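Local coordinates for conserved hypothetical protein (Bacteroides thetaiotaomicron, PDB 2HQY), which is of unknown function but binds coenzyme A and contains a phosphatidylglycerol lysyltransferase C-terminal domain, consistent with an acyl-transfer role, at residues R24-D28 and Y263-E268; R118-Y123 and E268-I272. All coordinates share one frame; numbering follows the deposited sequence.

Contact 1 (R24-D28 and Y263-E268); sequences RRNCD and YINREE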
ATOM      1  N   ARG A  24       1.894  15.104  21.388  1.00 21.48           N
ATOM      2  CA  ARG A  24       2.623  14.980  20.127  1.00 21.33           C
ATOM      3  C   ARG A  24       1.949  15.780  19.020  1.00 20.09           C
ATOM      4  O   ARG A  24       0.772  15.603  18.768  1.00 19.70           O
ATOM      5  CB  ARG A  24       2.700  13.500  19.748  1.00 22.55           C
ATOM      6  CG  ARG A  24       3.238  12.656  20.898  1.00 25.24           C
ATOM      7  CD  ARG A  24       4.750  12.645  20.911  1.00 29.22           C
ATOM      8  NE  ARG A  24       5.193  11.749  19.861  1.00 32.21           N
ATOM      9  CZ  ARG A  24       5.438  10.450  20.024  1.00 31.38           C
ATOM     10  NH1 ARG A  24       5.796   9.736  18.968  1.00 30.39           N
ATOM     11  NH2 ARG A  24       5.341   9.873  21.230  1.00 29.75           N
ATOM     12  N   ARG A  25       2.707  16.653  18.362  1.00 18.99           N
ATOM     13  CA  ARG A  25       2.142  17.529  17.342  1.00 18.41           C
ATOM     14  C   ARG A  25       2.604  17.200  15.919  1.00 18.65           C
ATOM     15  O   ARG A  25       2.223  17.871  14.960  1.00 18.22           O
ATOM     16  CB  ARG A  25       2.443  18.982  17.690  1.00 19.02           C
ATOM     17  CG  ARG A  25       1.883  19.377  19.039  1.00 19.60           C
ATOM     18  CD  ARG A  25       2.048  20.856  19.289  1.00 21.25           C
ATOM     19  NE  ARG A  25       3.449  21.264  19.368  1.00 22.16           N
ATOM     20  CZ  ARG A  25       3.858  22.534  19.432  1.00 24.76           C
ATOM     21  NH1 ARG A  25       2.979  23.532  19.401  1.00 23.95           N
ATOM     22  NH2 ARG A  25       5.154  22.814  19.510  1.00 23.74           N
ATOM     23  N   ASN A  26       3.427  16.170  15.766  1.00 18.41           N
ATOM     24  CA  ASN A  26       3.968  15.941  14.430  1.00 18.79           C
ATOM     25  C   ASN A  26       2.963  15.315  13.456  1.00 16.88           C
ATOM     26  O   ASN A  26       2.124  14.466  13.845  1.00 15.59           O
ATOM     27  CB  ASN A  26       5.298  15.224  14.463  1.00 21.13           C
ATOM     28  CG  ASN A  26       5.173  13.833  14.919  1.00 24.10           C
ATOM     29  OD1 ASN A  26       4.813  13.580  16.066  1.00 31.01           O
ATOM     30  ND2 ASN A  26       5.531  12.898  14.046  1.00 29.89           N
ATOM     31  N   CYS A  27       3.028  15.777  12.211  1.00 16.02           N
ATOM     32  CA  CYS A  27       1.993  15.478  11.222  1.00 16.71           C
ATOM     33  C   CYS A  27       1.953  14.004  10.914  1.00 16.33           C
ATOM     34  O   CYS A  27       0.937  13.503  10.436  1.00 16.15           O
ATOM     35  CB  CYS A  27       2.214  16.280   9.921  1.00 17.74           C
ATOM     36  SG  CYS A  27       3.698  15.851   8.993  1.00 18.78           S
ATOM     37  N   ASP A  28       3.057  13.300  11.171  1.00 16.71           N
ATOM     38  CA  ASP A  28       3.074  11.857  10.882  1.00 17.81           C
ATOM     39  C   ASP A  28       2.110  11.068  11.761  1.00 17.06           C
ATOM     40  O   ASP A  28       1.869   9.887  11.496  1.00 17.48           O
ATOM     41  CB  ASP A  28       4.481  11.294  10.962  1.00 18.97           C
ATOM     42  CG  ASP A  28       5.370  11.834   9.837  1.00 24.60           C
ATOM     43  OD1 ASP A  28       4.836  12.078   8.720  1.00 32.16           O
ATOM     44  OD2 ASP A  28       6.569  12.016  10.052  1.00 29.01           O
ATOM     45  N   TYR A 263      -3.000  25.274  17.332  1.00 17.44           N
ATOM     46  CA  TYR A 263      -1.874  25.163  16.415  1.00 17.59           C
ATOM     47  C   TYR A 263      -2.310  24.556  15.100  1.00 16.68           C
ATOM     48  O   TYR A 263      -3.183  23.688  15.067  1.00 17.20           O
ATOM     49  CB  TYR A 263      -0.772  24.293  17.012  1.00 17.96           C
ATOM     50  CG  TYR A 263      -0.288  24.840  18.317  1.00 19.33           C
ATOM     51  CD1 TYR A 263       0.472  25.996  18.348  1.00 19.50           C
ATOM     52  CD2 TYR A 263      -0.629  24.228  19.515  1.00 19.30           C
ATOM     53  CE1 TYR A 263       0.902  26.542  19.562  1.00 21.86           C
ATOM     54  CE2 TYR A 263      -0.199  24.759  20.737  1.00 20.84           C
ATOM     55  CZ  TYR A 263       0.568  25.911  20.737  1.00 19.74           C
ATOM     56  OH  TYR A 263       1.011  26.447  21.925  1.00 22.47           O
ATOM     57  N   ILE A 264      -1.684  25.016  14.022  1.00 16.53           N
ATOM     58  CA  ILE A 264      -1.930  24.413  12.702  1.00 16.44           C
ATOM     59  C   ILE A 264      -0.579  23.895  12.211  1.00 16.30           C
ATOM     60  O   ILE A 264       0.388  24.649  12.139  1.00 16.96           O
ATOM     61  CB  ILE A 264      -2.513  25.407  11.668  1.00 15.40           C
ATOM     62  CG1 ILE A 264      -3.889  25.938  12.091  1.00 17.05           C
ATOM     63  CG2 ILE A 264      -2.621  24.685  10.290  1.00 15.24           C
ATOM     64  CD1 ILE A 264      -4.440  27.025  11.134  1.00 18.07           C
ATOM     65  N   ASN A 265      -0.498  22.597  11.931  1.00 16.04           N
ATOM     66  CA  ASN A 265       0.724  21.992  11.416  1.00 15.94           C
ATOM     67  C   ASN A 265       0.578  21.842   9.883  1.00 15.76           C
ATOM     68  O   ASN A 265      -0.272  21.066   9.391  1.00 15.89           O
ATOM     69  CB  ASN A 265       0.948  20.627  12.100  1.00 16.07           C
ATOM     70  CG  ASN A 265       2.254  19.942  11.673  1.00 17.30           C
ATOM     71  OD1 ASN A 265       2.727  20.106  10.543  1.00 16.79           O
ATOM     72  ND2 ASN A 265       2.830  19.148  12.584  1.00 15.50           N
ATOM     73  N   ARG A 266       1.382  22.592   9.133  1.00 16.05           N
ATOM     74  CA  ARG A 266       1.345  22.536   7.648  1.00 16.58           C
ATOM     75  C   ARG A 266       2.504  21.729   7.054  1.00 16.23           C
ATOM     76  O   ARG A 266       2.855  21.890   5.881  1.00 17.15           O
ATOM     77  CB  ARG A 266       1.263  23.953   7.046  1.00 16.13           C
ATOM     78  CG  ARG A 266      -0.009  24.693   7.486  1.00 17.13           C
ATOM     79  CD  ARG A 266      -0.104  26.138   6.996  1.00 18.55           C
ATOM     80  NE  ARG A 266       0.034  26.210   5.546  1.00 16.86           N
ATOM     81  CZ  ARG A 266      -0.934  26.029   4.658  1.00 21.34           C
ATOM     82  NH1 ARG A 266      -2.189  25.784   5.027  1.00 21.92           N
ATOM     83  NH2 ARG A 266      -0.615  26.105   3.373  1.00 23.63           N
ATOM     84  N   GLU A 267       3.100  20.864   7.871  1.00 16.07           N
ATOM     85  CA  GLU A 267       4.032  19.824   7.401  1.00 16.45           C
ATOM     86  C   GLU A 267       5.392  20.375   6.945  1.00 17.32           C
ATOM     87  O   GLU A 267       5.817  21.445   7.390  1.00 16.99           O
ATOM     88  CB  GLU A 267       3.349  18.857   6.383  1.00 16.99           C
ATOM     89  CG  GLU A 267       1.928  18.487   6.870  1.00 15.92           C
ATOM     90  CD  GLU A 267       1.344  17.199   6.279  1.00 16.27           C
ATOM     91  OE1 GLU A 267       1.737  16.785   5.171  1.00 19.11           O
ATOM     92  OE2 GLU A 267       0.483  16.584   6.960  1.00 19.66           O
ATOM     93  N   GLU A 268       6.076  19.642   6.076  1.00 18.12           N
ATOM     94  CA  GLU A 268       7.520  19.852   5.883  1.00 18.57           C
ATOM     95  C   GLU A 268       7.838  20.596   4.597  1.00 19.25           C
ATOM     96  O   GLU A 268       6.998  20.661   3.698  1.00 18.07           O
ATOM     97  CB  GLU A 268       8.217  18.493   5.873  1.00 19.74           C
ATOM     98  CG  GLU A 268       7.916  17.661   7.092  1.00 22.56           C
ATOM     99  CD  GLU A 268       7.115  16.431   6.797  1.00 30.17           C
ATOM    100  OE1 GLU A 268       6.167  16.509   5.967  1.00 31.51           O
ATOM    101  OE2 GLU A 268       7.441  15.384   7.415  1.00 33.13           O
TER
HETATM  102  O   HOH W   1       8.332  12.949   8.083  1.00 38.43           O

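Contact 2 (R118-Y123 and E268-I272); sequences RAYADY and EDLGI. With COA (coenzyme A), chain C.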
ATOM      1  N   ARG A 118      16.728  18.740   8.604  1.00 24.16           N
ATOM      2  CA  ARG A 118      15.866  19.907   8.582  1.00 22.72           C
ATOM      3  C   ARG A 118      14.749  19.822   7.501  1.00 22.18           C
ATOM      4  O   ARG A 118      13.678  20.414   7.655  1.00 21.24           O
ATOM      5  CB  ARG A 118      16.759  21.137   8.393  1.00 23.59           C
ATOM      6  CG  ARG A 118      16.054  22.443   8.190  1.00 23.01           C
ATOM      7  CD  ARG A 118      15.176  22.829   9.378  1.00 26.14           C
ATOM      8  NE  ARG A 118      14.531  24.119   9.124  1.00 26.49           N
ATOM      9  CZ  ARG A 118      13.506  24.294   8.292  1.00 28.54           C
ATOM     10  NH1 ARG A 118      12.971  23.243   7.655  1.00 27.52           N
ATOM     11  NH2 ARG A 118      12.991  25.513   8.116  1.00 24.09           N
ATOM     12  N   ALA A 119      15.007  19.052   6.442  1.00 21.33           N
ATOM     13  CA  ALA A 119      14.031  18.815   5.374  1.00 20.84           C
ATOM     14  C   ALA A 119      12.736  18.232   5.902  1.00 20.49           C
ATOM     15  O   ALA A 119      11.695  18.418   5.295  1.00 20.51           O
ATOM     16  CB  ALA A 119      14.613  17.890   4.344  1.00 20.65           C
ATOM     17  N   TYR A 120      12.818  17.531   7.033  1.00 20.34           N
ATOM     18  CA  TYR A 120      11.665  16.846   7.619  1.00 21.78           C
ATOM     19  C   TYR A 120      11.010  17.510   8.819  1.00 20.31           C
ATOM     20  O   TYR A 120      10.071  16.951   9.394  1.00 19.88           O
ATOM     21  CB  TYR A 120      12.035  15.392   7.927  1.00 23.64           C
ATOM     22  CG  TYR A 120      12.527  14.710   6.679  1.00 25.54           C
ATOM     23  CD1 TYR A 120      11.680  14.518   5.593  1.00 30.70           C
ATOM     24  CD2 TYR A 120      13.847  14.305   6.567  1.00 29.62           C
ATOM     25  CE1 TYR A 120      12.139  13.921   4.427  1.00 31.27           C
ATOM     26  CE2 TYR A 120      14.305  13.704   5.424  1.00 30.34           C
ATOM     27  CZ  TYR A 120      13.450  13.518   4.361  1.00 30.66           C
ATOM     28  OH  TYR A 120      13.935  12.912   3.215  1.00 32.21           O
ATOM     29  N   ALA A 121      11.474  18.697   9.179  1.00 19.19           N
ATOM     30  CA  ALA A 121      10.868  19.452  10.278  1.00 18.74           C
ATOM     31  C   ALA A 121       9.467  19.907   9.864  1.00 18.13           C
ATOM     32  O   ALA A 121       9.254  20.199   8.691  1.00 18.94           O
ATOM     33  CB  ALA A 121      11.736  20.666  10.632  1.00 19.42           C
ATOM     34  N   ASP A 122       8.535  19.956  10.819  1.00 18.26           N
ATOM     35  CA  ASP A 122       7.174  20.448  10.569  1.00 17.43           C
ATOM     36  C   ASP A 122       7.089  21.928  10.896  1.00 17.79           C
ATOM     37  O   ASP A 122       7.659  22.405  11.892  1.00 18.30           O
ATOM     38  CB  ASP A 122       6.133  19.756  11.445  1.00 17.54           C
ATOM     39  CG  ASP A 122       5.813  18.344  11.015  1.00 17.19           C
ATOM     40  OD1 ASP A 122       6.172  17.909   9.894  1.00 19.21           O
ATOM     41  OD2 ASP A 122       5.160  17.667  11.828  1.00 18.42           O
ATOM     42  N   TYR A 123       6.347  22.644  10.067  1.00 16.83           N
ATOM     43  CA  TYR A 123       6.041  24.041  10.310  1.00 16.78           C
ATOM     44  C   TYR A 123       4.731  24.127  11.107  1.00 16.93           C
ATOM     45  O   TYR A 123       3.684  23.640  10.652  1.00 16.18           O
ATOM     46  CB  TYR A 123       5.876  24.754   8.967  1.00 17.20           C
ATOM     47  CG  TYR A 123       7.182  25.043   8.286  1.00 18.72           C
ATOM     48  CD1 TYR A 123       7.737  26.324   8.331  1.00 18.34           C
ATOM     49  CD2 TYR A 123       7.878  24.023   7.617  1.00 17.38           C
ATOM     50  CE1 TYR A 123       8.949  26.604   7.715  1.00 18.75           C
ATOM     51  CE2 TYR A 123       9.085  24.276   6.993  1.00 17.95           C
ATOM     52  CZ  TYR A 123       9.619  25.575   7.049  1.00 17.70           C
ATOM     53  OH  TYR A 123      10.822  25.833   6.453  1.00 17.05           O
ATOM     54  N   GLU A 268       6.076  19.642   6.076  1.00 18.12           N
ATOM     55  CA  GLU A 268       7.520  19.852   5.883  1.00 18.57           C
ATOM     56  C   GLU A 268       7.838  20.596   4.597  1.00 19.25           C
ATOM     57  O   GLU A 268       6.998  20.661   3.698  1.00 18.07           O
ATOM     58  CB  GLU A 268       8.217  18.493   5.873  1.00 19.74           C
ATOM     59  CG  GLU A 268       7.916  17.661   7.092  1.00 22.56           C
ATOM     60  CD  GLU A 268       7.115  16.431   6.797  1.00 30.17           C
ATOM     61  OE1 GLU A 268       6.167  16.509   5.967  1.00 31.51           O
ATOM     62  OE2 GLU A 268       7.441  15.384   7.415  1.00 33.13           O
ATOM     63  N   ASP A 269       9.052  21.150   4.499  1.00 18.91           N
ATOM     64  CA  ASP A 269       9.487  21.751   3.237  1.00 19.58           C
ATOM     65  C   ASP A 269      10.268  20.799   2.330  1.00 20.38           C
ATOM     66  O   ASP A 269      10.534  21.139   1.171  1.00 21.04           O
ATOM     67  CB  ASP A 269      10.238  23.088   3.435  1.00 18.77           C
ATOM     68  CG  ASP A 269      11.540  22.958   4.226  1.00 18.62           C
ATOM     69  OD1 ASP A 269      12.307  21.978   4.029  1.00 19.09           O
ATOM     70  OD2 ASP A 269      11.827  23.895   5.019  1.00 19.31           O
ATOM     71  N   LEU A 270      10.643  19.625   2.856  1.00 20.62           N
ATOM     72  CA  LEU A 270      11.356  18.580   2.082  1.00 21.51           C
ATOM     73  C   LEU A 270      12.690  19.063   1.493  1.00 21.57           C
ATOM     74  O   LEU A 270      13.253  18.443   0.561  1.00 21.82           O
ATOM     75  CB  LEU A 270      10.443  17.986   0.984  1.00 21.63           C
ATOM     76  CG  LEU A 270       9.128  17.357   1.469  1.00 23.85           C
ATOM     77  CD1 LEU A 270       8.382  16.685   0.304  1.00 26.80           C
ATOM     78  CD2 LEU A 270       9.371  16.368   2.618  1.00 23.67           C
ATOM     79  N   GLY A 271      13.212  20.150   2.054  1.00 21.40           N
ATOM     80  CA  GLY A 271      14.444  20.736   1.544  1.00 22.34           C
ATOM     81  C   GLY A 271      14.298  21.451   0.205  1.00 23.87           C
ATOM     82  O   GLY A 271      15.313  21.801  -0.428  1.00 23.26           O
ATOM     83  N   ILE A 272      13.052  21.676  -0.226  1.00 23.89           N
ATOM     84  CA  ILE A 272      12.753  22.391  -1.471  1.00 24.85           C
ATOM     85  C   ILE A 272      12.728  23.894  -1.176  1.00 25.48           C
ATOM     86  O   ILE A 272      11.943  24.357  -0.359  1.00 25.27           O
ATOM     87  CB  ILE A 272      11.409  21.942  -2.091  1.00 24.54           C
ATOM     88  CG1 ILE A 272      11.449  20.444  -2.404  1.00 24.63           C
ATOM     89  CG2 ILE A 272      11.109  22.764  -3.354  1.00 25.58           C
ATOM     90  CD1 ILE A 272      10.093  19.816  -2.562  1.00 28.39           C
TER
HETATM   91  N1A COA C1001       4.892  17.394  -2.472  1.00 35.82           N
HETATM   92  C2A COA C1001       3.925  18.284  -2.771  1.00 36.21           C
HETATM   93  N3A COA C1001       4.161  19.318  -3.591  1.00 35.39           N
HETATM   94  C4A COA C1001       5.395  19.488  -4.146  1.00 36.04           C
HETATM   95  C5A COA C1001       6.412  18.584  -3.859  1.00 36.13           C
HETATM   96  C6A COA C1001       6.137  17.511  -2.999  1.00 35.69           C
HETATM   97  N6A COA C1001       7.073  16.584  -2.673  1.00 35.04           N
HETATM   98  N7A COA C1001       7.506  19.006  -4.546  1.00 36.56           N
HETATM   99  C8A COA C1001       7.175  20.124  -5.239  1.00 35.61           C
HETATM  100  N9A COA C1001       5.896  20.426  -4.971  1.00 35.53           N
HETATM  101  C1B COA C1001       5.089  21.532  -5.561  1.00 35.55           C
HETATM  102  C2B COA C1001       5.338  22.989  -5.190  1.00 35.04           C
HETATM  103  O2B COA C1001       4.551  23.369  -4.063  1.00 34.92           O
HETATM  104  C3B COA C1001       4.804  23.676  -6.438  1.00 35.22           C
HETATM  105  O3B COA C1001       3.377  23.784  -6.399  1.00 32.98           O
HETATM  106  P3B COA C1001       2.607  24.925  -7.239  1.00 33.99           P
HETATM  107  O7A COA C1001       2.854  26.175  -6.397  1.00 32.14           O
HETATM  108  O8A COA C1001       1.167  24.438  -7.335  1.00 29.00           O
HETATM  109  O9A COA C1001       3.282  25.011  -8.591  1.00 34.85           O
HETATM  110  C4B COA C1001       5.147  22.744  -7.589  1.00 38.17           C
HETATM  111  O4B COA C1001       5.247  21.446  -6.994  1.00 35.52           O
HETATM  112  C5B COA C1001       6.451  23.138  -8.294  1.00 44.42           C
HETATM  113  O5B COA C1001       7.250  23.921  -7.393  1.00 54.35           O
HETATM  114  P1A COA C1001       8.861  23.824  -7.208  1.00 59.56           P
HETATM  115  O1A COA C1001       9.196  24.409  -5.853  1.00 60.23           O
HETATM  116  O2A COA C1001       9.372  22.432  -7.558  1.00 60.30           O
HETATM  117  O3A COA C1001       9.337  24.889  -8.328  1.00 63.77           O
HETATM  118  O4A COA C1001       9.503  25.788 -10.689  1.00 67.57           O
HETATM  119  O5A COA C1001       8.991  23.250 -10.284  1.00 67.55           O
HETATM  120  O   HOH W   2      10.764  21.198   6.754  1.00 21.36           O

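Contact 1 (R24-D28 and Y263-E268)
Asn265 and Arg25 make the central polar link here, between strand 263-265 and the loop that follows helix 12-19. The strand belongs to the β-sheet of what is probably an acetyltransferase-type (GNAT-like) fold. Asn265 ND2 donates to Arg25 O at 2.8 Å. The donor sits 21° off the carbonyl plane, but the acceptor lies close to the Asn265 amide plane. ND2 also donates to Asp122 on strand 122-126. The other end of the same amide forms an Asx turn: Asn265 OD1 accepts from Glu267 N, 2.8 Å away. CG of Asn265 is anti to its own N (chi1 -177°), which carries the amide across to the loop. With both ends bonded, rotation of the amide is restrained.

Beyond one side of this amide, Arg25 points one amino group at the Tyr263 ring in a cation-pi contact. NH1 of Arg25 sits over the centre of the Tyr263 ring, 3.4 Å above its plane. The guanidinium stands almost upright on the ring, with the two planes 85° apart. Arg25 also touches Thr230 of strand 230-238 and Thr286 of strand 286-295.

On the other side, Cys27 packs against Glu267 and Glu268. Its CB lies 3.4 Å from Glu267 OE2, and its SG rests beside CG and CD of Glu267. The Glu267 carboxylate is anchored outside the contact, where OE2 accepts from His234 ND1 and Asn33 ND2. Glu268 OE2 also pairs with Lys290, which would probably ease its repulsion with Asp28. A water joins these two acids, donating to Asp28 OD2 at 2.8 Å and to Glu268 OE2 at 2.7 Å.

Contact 2 (R118-Y123 and E268-I272)
Ala119 and Leu270 bring the two backbones within 4.2 Å, CA to CA, where a 3-10 turn meets the type I' β-turn Asp269-Ile272. The β-turn leads into helix 273-281, with Ile272 at the N-cap. Leu270 N donates only a weak bond to Ala119 O. Asp269 N donates to a water that lies 2.7 Å from Ala121 O. Ala119 CB lies against the turn backbone, 3.5 Å from Gly271 N.

The stronger polar grip is at Asp269. Its OD2 takes a 2.6 Å bond from Tyr123 OH through the anti lone pair, in the plane of the Tyr123 ring. Arg118 NH1 forms a salt bridge to the same oxygen at 2.9 Å, coming from above the carboxylate plane. Arg118 NH2 meets Tyr123 OH almost in line (177°), closing a triangle. Arg276 on the following helix also pairs with Asp269 OD2. Asp269 CG lies between the backbone N and the carbonyl carbon (chi1 63°). This keeps OD1 near Gly271 N, from which it accepts in an Asx turn.

CB and CG of Glu268 pack on the carbonyls of Ala119, Tyr120 and Ala121. Asp122 runs beside Glu268, and its OD1 pairs with Lys290. Leu270 spreads its methyls between protein and ligand: CD2 touches Tyr120 CE1, while CD1 lies 3.3 Å from N6A of coenzyme A. Ile272 CD1 approaches N7A of coenzyme A at 3.4 Å.

Contacts 1 and 2 have centres 11 Å apart and share Glu268. Along the chain their segments alternate: 24-28, 118-123, 263-268, then 268-272. Strands 122-126 and 263-265 are antiparallel neighbours in the same sheet, and the contacts meet where the side chains of Asn265 and Asp122 come together. Asp122 of contact 2 joins them directly: its OD2 probably accepts from Asn265 ND2 and Cys27 N of contact 1, each at 2.9 Å. Thus the loop after helix 12-19, the sheet and the turn leading to helix 273-281 are connected, and that turn reaches the coenzyme A pocket.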